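Local atomic coordinates of fibrillarin-like rRNA/tRNA 2'-O-methyltransferase (Methanocaldococcus jannaschii, PDB entry 1FBN), a protein that probably uses S-adenosyl-L-methionine to methylate ribose 2'-hydroxyls of rRNA and tRNA at sites chosen by a guide RNA, working with nop5 in box C/D particles. Residues 147-152 with 157-162; 191-196 with 221-226. One frame throughout, in Å; residues are numbered along the deposited sequence.

Contact 1 (147-152 with 157-162); sequences IYEDVA and AEILIK
Ile147 and Glu149, projecting from the same face of a strand, meet Leu160 and Ile159 on the helix that follows it, and no hydrogen bond joins the two segments. The apolar part is compact. CG2 of Ile147 presses on CD1 of Leu160 at 3.5 Å, tighter than usual van der Waals contact, the two side chains lying alongside and pointing opposite ways. Beyond the end of the strand, CG2 of Val151 touches CD1 of Ile159 more loosely, at 4.3 Å. These are the first strand and the helix of a beta-alpha-beta crossover: strand 144-149 turns through a short loop into helix 156-167, and the chain then enters strand 172-179, a parallel neighbour in the sheet. The axes of residues 147-149 and 157-162 run nearly antiparallel, at 164°. In Rossmann-like methyltransferases the loop after such a strand faces the cofactor, in keeping with the predicted S-adenosyl-L-methionine site at Asp150, Val151, Ala152 and Gln153. The remaining contact is polar against apolar. Glu149 is extended, with CG anti to its N (chi1 -179°), and this carries the carboxylate from the sheet to the helix surface. There OE1 lies 3.1 Å from CB of Leu160 and also nears its CD1. OE2 faces CB of Ile159 at 4.0 Å. OE1 also comes within 3.3 Å of Leu160 N, but the angle is too poor for a bond. Replacing Glu149 with an alanine would probably open a gap between strand and helix, leaving Leu160 CB and the CB and CG2 of Ile159 without the group that now packs against them. Gln156 and Leu81 of strand 77-81 also touch Glu149, and Leu200 of helix 189-203 packs on Leu160.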
loop_
_atom_site.group_PDB
_atom_site.type_symbol
_atom_site.label_atom_id
_atom_site.label_comp_id
_atom_site.label_asym_id
_atom_site.label_seq_id
_atom_site.Cartn_x
_atom_site.Cartn_y
_atom_site.Cartn_z
ATOM N N ILE A 147 -5.527 -5.722 -2.982
ATOM C CA ILE A 147 -6.247 -4.731 -2.197
ATOM C C ILE A 147 -5.237 -4.291 -1.146
ATOM O O ILE A 147 -4.608 -5.130 -0.492
ATOM C CB ILE A 147 -7.491 -5.301 -1.474
ATOM C CG1 ILE A 147 -8.583 -5.664 -2.482
ATOM C CG2 ILE A 147 -8.039 -4.263 -0.498
ATOM C CD1 ILE A 147 -9.841 -6.231 -1.843
ATOM N N TYR A 148 -5.006 -2.985 -1.064
ATOM C CA TYR A 148 -4.095 -2.427 -0.074
ATOM C C TYR A 148 -4.968 -1.623 0.876
ATOM O O TYR A 148 -5.676 -0.713 0.446
ATOM C CB TYR A 148 -3.053 -1.507 -0.723
ATOM C CG TYR A 148 -2.104 -0.877 0.278
ATOM C CD1 TYR A 148 -0.922 -1.523 0.651
ATOM C CD2 TYR A 148 -2.405 0.349 0.881
ATOM C CE1 TYR A 148 -0.062 -0.966 1.601
ATOM C CE2 TYR A 148 -1.552 0.916 1.832
ATOM C CZ TYR A 148 -0.384 0.251 2.186
ATOM O OH TYR A 148 0.464 0.800 3.117
ATOM N N GLU A 149 -4.906 -1.953 2.162
ATOM C CA GLU A 149 -5.711 -1.261 3.156
ATOM C C GLU A 149 -4.910 -0.631 4.293
ATOM O O GLU A 149 -4.043 -1.267 4.892
ATOM C CB GLU A 149 -6.764 -2.208 3.724
ATOM C CG GLU A 149 -7.671 -1.556 4.747
ATOM C CD GLU A 149 -8.769 -2.470 5.234
ATOM O OE1 GLU A 149 -9.154 -3.391 4.488
ATOM O OE2 GLU A 149 -9.259 -2.255 6.360
ATOM N N ASP A 150 -5.247 0.617 4.599
ATOM C CA ASP A 150 -4.609 1.388 5.661
ATOM C C ASP A 150 -5.688 2.232 6.355
ATOM O O ASP A 150 -5.770 3.449 6.163
ATOM C CB ASP A 150 -3.504 2.288 5.074
ATOM C CG ASP A 150 -2.759 3.102 6.137
ATOM O OD1 ASP A 150 -2.821 2.773 7.337
ATOM O OD2 ASP A 150 -2.084 4.086 5.761
ATOM N N VAL A 151 -6.553 1.565 7.114
ATOM C CA VAL A 151 -7.612 2.251 7.841
ATOM C C VAL A 151 -7.550 1.828 9.305
ATOM O O VAL A 151 -7.663 0.643 9.635
ATOM C CB VAL A 151 -9.037 2.027 7.203
ATOM C CG1 VAL A 151 -8.924 1.460 5.803
ATOM C CG2 VAL A 151 -9.945 1.177 8.076
ATOM N N ALA A 152 -7.275 2.800 10.170
ATOM C CA ALA A 152 -7.168 2.558 11.609
ATOM C C ALA A 152 -8.542 2.546 12.276
ATOM O O ALA A 152 -8.950 3.520 12.913
ATOM C CB ALA A 152 -6.263 3.603 12.254
ATOM N N ALA A 157 -10.432 -5.271 9.578
ATOM C CA ALA A 157 -10.316 -6.627 9.043
ATOM C C ALA A 157 -11.562 -7.040 8.256
ATOM O O ALA A 157 -11.446 -7.509 7.123
ATOM C CB ALA A 157 -10.020 -7.637 10.156
ATOM N N GLU A 158 -12.748 -6.840 8.833
ATOM C CA GLU A 158 -13.981 -7.212 8.141
ATOM C C GLU A 158 -14.145 -6.384 6.868
ATOM O O GLU A 158 -14.730 -6.857 5.896
ATOM C CB GLU A 158 -15.217 -7.072 9.044
ATOM C CG GLU A 158 -15.671 -5.641 9.293
ATOM C CD GLU A 158 -17.129 -5.543 9.723
ATOM O OE1 GLU A 158 -18.005 -5.463 8.831
ATOM O OE2 GLU A 158 -17.399 -5.535 10.946
ATOM N N ILE A 159 -13.611 -5.163 6.870
ATOM C CA ILE A 159 -13.686 -4.306 5.689
ATOM C C ILE A 159 -12.868 -4.926 4.554
ATOM O O ILE A 159 -13.312 -4.930 3.408
ATOM C CB ILE A 159 -13.192 -2.854 5.964
ATOM C CG1 ILE A 159 -14.212 -2.086 6.810
ATOM C CG2 ILE A 159 -12.968 -2.106 4.646
ATOM C CD1 ILE A 159 -13.765 -0.680 7.163
ATOM N N LEU A 160 -11.687 -5.457 4.874
ATOM C CA LEU A 160 -10.837 -6.083 3.862
ATOM C C LEU A 160 -11.538 -7.313 3.306
ATOM O O LEU A 160 -11.524 -7.547 2.099
ATOM C CB LEU A 160 -9.482 -6.498 4.449
ATOM C CG LEU A 160 -8.469 -7.143 3.484
ATOM C CD1 LEU A 160 -7.979 -6.119 2.468
ATOM C CD2 LEU A 160 -7.287 -7.710 4.248
ATOM N N ILE A 161 -12.166 -8.080 4.198
ATOM C CA ILE A 161 -12.879 -9.303 3.828
ATOM C C ILE A 161 -14.073 -8.982 2.947
ATOM O O ILE A 161 -14.298 -9.642 1.936
ATOM C CB ILE A 161 -13.354 -10.088 5.080
ATOM C CG1 ILE A 161 -12.147 -10.642 5.842
ATOM C CG2 ILE A 161 -14.294 -11.224 4.681
ATOM C CD1 ILE A 161 -12.486 -11.187 7.210
ATOM N N LYS A 162 -14.812 -7.941 3.319
ATOM C CA LYS A 162 -15.988 -7.516 2.566
ATOM C C LYS A 162 -15.585 -7.075 1.153
ATOM O O LYS A 162 -16.215 -7.457 0.166
ATOM C CB LYS A 162 -16.688 -6.371 3.301
ATOM C CG LYS A 162 -18.141 -6.184 2.926
ATOM C CD LYS A 162 -18.771 -5.015 3.677
ATOM C CE LYS A 162 -18.668 -5.178 5.180
ATOM N NZ LYS A 162 -19.300 -4.033 5.876
#

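Contact 2 (191-196 with 221-226); sequences EIFKEQ and VMFVGI
Phe193 reaches from its helix to two residues of the facing strand, Val221 and Phe223, and can be followed atom by atom. Its CB lies 4.2 Å from CZ of Phe223, at the limit of contact. CG is anti to the carbonyl carbon (chi1 -72°) and beside the backbone N, and from it the ring extends to the strand. CD1 then meets CE2 of Phe223 at 4.0 Å; the two aromatic side chains approach obliquely. Next along that side, CE1 sits 3.8 Å from CB of Val221. At the far end CZ is 3.6 Å from CG2 of Val221, and CE2, on the way back, closes to 3.5 Å from the same methyl, which CD2 and CG also approach. That methyl stands over the ring rather than at its rim: CG2 of Val221 is 3.5 Å from the ring centroid and only 14° off the normal, a well-centred CH-pi contact. Val221 can do this because its CG1 is the branch anti to the backbone N (chi1 171°), which places CG2 beside that N and against the face of the Phe193 ring, while CG1 lies over one face of the Phe223 ring, offset toward its rim. The valine thus gives one methyl to each of two rings, one from each segment. The helix backbone also takes part, since O of Phe193 approaches CZ of Phe223 at 3.8 Å. Ile178 of strand 172-179 touches both phenylalanines, and on the other face of the sheet Met222, a selenomethionine, packs on helix 58-64. Helix 189-203 thereby lies against strand 220-227, which is antiparallel to both its neighbours and slots between strands 172-179 and 205-212, an arrangement characteristic of the Rossmann-like methyltransferase sheet with strand order 3-2-1-4-5-7-6.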
loop_
_atom_site.group_PDB
_atom_site.type_symbol
_atom_site.label_atom_id
_atom_site.label_comp_id
_atom_site.label_asym_id
_atom_site.label_seq_id
_atom_site.Cartn_x
_atom_site.Cartn_y
_atom_site.Cartn_z
ATOM N N GLU A 191 -1.315 -10.018 21.311
ATOM C CA GLU A 191 -2.556 -10.786 21.338
ATOM C C GLU A 191 -3.568 -10.241 20.332
ATOM O O GLU A 191 -4.329 -11.001 19.737
ATOM C CB GLU A 191 -3.157 -10.793 22.745
ATOM C CG GLU A 191 -2.300 -11.516 23.787
ATOM C CD GLU A 191 -1.934 -12.942 23.376
ATOM O OE1 GLU A 191 -2.824 -13.821 23.389
ATOM O OE2 GLU A 191 -0.752 -13.184 23.037
ATOM N N ILE A 192 -3.567 -8.921 20.149
ATOM C CA ILE A 192 -4.468 -8.263 19.204
ATOM C C ILE A 192 -4.129 -8.714 17.781
ATOM O O ILE A 192 -5.018 -9.069 17.011
ATOM C CB ILE A 192 -4.347 -6.718 19.292
ATOM C CG1 ILE A 192 -4.804 -6.229 20.670
ATOM C CG2 ILE A 192 -5.160 -6.048 18.189
ATOM C CD1 ILE A 192 -4.487 -4.773 20.947
ATOM N N PHE A 193 -2.841 -8.723 17.449
ATOM C CA PHE A 193 -2.400 -9.135 16.122
ATOM C C PHE A 193 -2.736 -10.594 15.856
ATOM O O PHE A 193 -3.130 -10.951 14.745
ATOM C CB PHE A 193 -0.899 -8.884 15.943
ATOM C CG PHE A 193 -0.541 -7.427 15.821
ATOM C CD1 PHE A 193 -1.240 -6.596 14.946
ATOM C CD2 PHE A 193 0.489 -6.882 16.581
ATOM C CE1 PHE A 193 -0.919 -5.242 14.830
ATOM C CE2 PHE A 193 0.820 -5.527 16.473
ATOM C CZ PHE A 193 0.113 -4.707 15.596
ATOM N N LYS A 194 -2.601 -11.425 16.887
ATOM C CA LYS A 194 -2.905 -12.849 16.788
ATOM C C LYS A 194 -4.378 -13.043 16.437
ATOM O O LYS A 194 -4.714 -13.805 15.529
ATOM C CB LYS A 194 -2.578 -13.547 18.109
ATOM C CG LYS A 194 -2.915 -15.026 18.145
ATOM C CD LYS A 194 -2.518 -15.648 19.480
ATOM C CE LYS A 194 -2.846 -17.139 19.529
ATOM N NZ LYS A 194 -4.311 -17.400 19.491
ATOM N N GLU A 195 -5.249 -12.321 17.139
ATOM C CA GLU A 195 -6.688 -12.395 16.913
ATOM C C GLU A 195 -7.080 -11.853 15.540
ATOM O O GLU A 195 -7.986 -12.382 14.902
ATOM C CB GLU A 195 -7.438 -11.654 18.021
ATOM C CG GLU A 195 -7.267 -12.294 19.398
ATOM C CD GLU A 195 -7.875 -11.482 20.533
ATOM O OE1 GLU A 195 -8.271 -10.317 20.317
ATOM O OE2 GLU A 195 -7.950 -12.017 21.659
ATOM N N GLN A 196 -6.400 -10.800 15.091
ATOM C CA GLN A 196 -6.670 -10.217 13.778
ATOM C C GLN A 196 -6.289 -11.203 12.685
ATOM O O GLN A 196 -7.018 -11.365 11.710
ATOM C CB GLN A 196 -5.909 -8.903 13.595
ATOM C CG GLN A 196 -6.476 -7.759 14.405
ATOM C CD GLN A 196 -7.929 -7.480 14.066
ATOM O OE1 GLN A 196 -8.248 -7.055 12.956
ATOM N NE2 GLN A 196 -8.818 -7.714 15.025
ATOM N N VAL A 221 1.573 -3.650 12.167
ATOM C CA VAL A 221 2.048 -4.835 11.449
ATOM C C VAL A 221 1.376 -4.929 10.084
ATOM O O VAL A 221 0.163 -4.762 9.974
ATOM C CB VAL A 221 1.749 -6.145 12.228
ATOM C CG1 VAL A 221 2.054 -7.357 11.365
ATOM C CG2 VAL A 221 2.570 -6.203 13.503
HETATM N N MSE A 222 2.177 -5.156 9.046
HETATM C CA MSE A 222 1.664 -5.300 7.687
HETATM C C MSE A 222 1.411 -6.787 7.426
HETATM O O MSE A 222 2.322 -7.610 7.519
HETATM C CB MSE A 222 2.674 -4.751 6.664
HETATM C CG MSE A 222 2.261 -4.868 5.191
HETATM SE SE MSE A 222 0.907 -3.774 4.677
HETATM C CE MSE A 222 1.807 -2.316 4.302
ATOM N N PHE A 223 0.158 -7.132 7.163
ATOM C CA PHE A 223 -0.211 -8.508 6.858
ATOM C C PHE A 223 -0.427 -8.641 5.353
ATOM O O PHE A 223 -0.922 -7.717 4.701
ATOM C CB PHE A 223 -1.511 -8.910 7.577
ATOM C CG PHE A 223 -1.357 -9.127 9.056
ATOM C CD1 PHE A 223 -0.952 -10.366 9.553
ATOM C CD2 PHE A 223 -1.635 -8.103 9.956
ATOM C CE1 PHE A 223 -0.827 -10.582 10.925
ATOM C CE2 PHE A 223 -1.513 -8.308 11.333
ATOM C CZ PHE A 223 -1.109 -9.550 11.817
ATOM N N VAL A 224 0.000 -9.773 4.803
ATOM C CA VAL A 224 -0.186 -10.062 3.388
ATOM C C VAL A 224 -0.777 -11.466 3.318
ATOM O O VAL A 224 -0.282 -12.392 3.964
ATOM C CB VAL A 224 1.137 -10.016 2.593
ATOM C CG1 VAL A 224 0.879 -10.364 1.134
ATOM C CG2 VAL A 224 1.777 -8.633 2.690
ATOM N N GLY A 225 -1.868 -11.609 2.575
ATOM C CA GLY A 225 -2.499 -12.908 2.451
ATOM C C GLY A 225 -3.069 -13.157 1.072
ATOM O O GLY A 225 -3.401 -12.212 0.352
ATOM N N ILE A 226 -3.123 -14.427 0.681
ATOM C CA ILE A 226 -3.679 -14.810 -0.616
ATOM C C ILE A 226 -5.157 -15.112 -0.415
ATOM O O ILE A 226 -5.526 -15.835 0.512
ATOM C CB ILE A 226 -2.991 -16.061 -1.208
ATOM C CG1 ILE A 226 -1.497 -15.808 -1.368
ATOM C CG2 ILE A 226 -3.594 -16.401 -2.568
ATOM C CD1 ILE A 226 -0.770 -16.860 -2.195
#

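Contact 1 and contact 2 lie in series along the chain, the first closing before the second opens, and their centres are about 11 Å apart on one seven-stranded mixed sheet. Strand 172-179 lies between strands 144-149 and 220-227. Helices 156-167 and 189-203 lie side by side on the same face, where Ala157 CB meets Gln196 OE1 at 3.4 Å; on the other face Tyr148 CE1 touches the Met222 CE methyl at 3.6 Å. The two contacts thus join the sheet to successive helices of a single layer, contact 1 including part of the predicted S-adenosyl-L-methionine site and contact 2 toward the antiparallel end of the sheet.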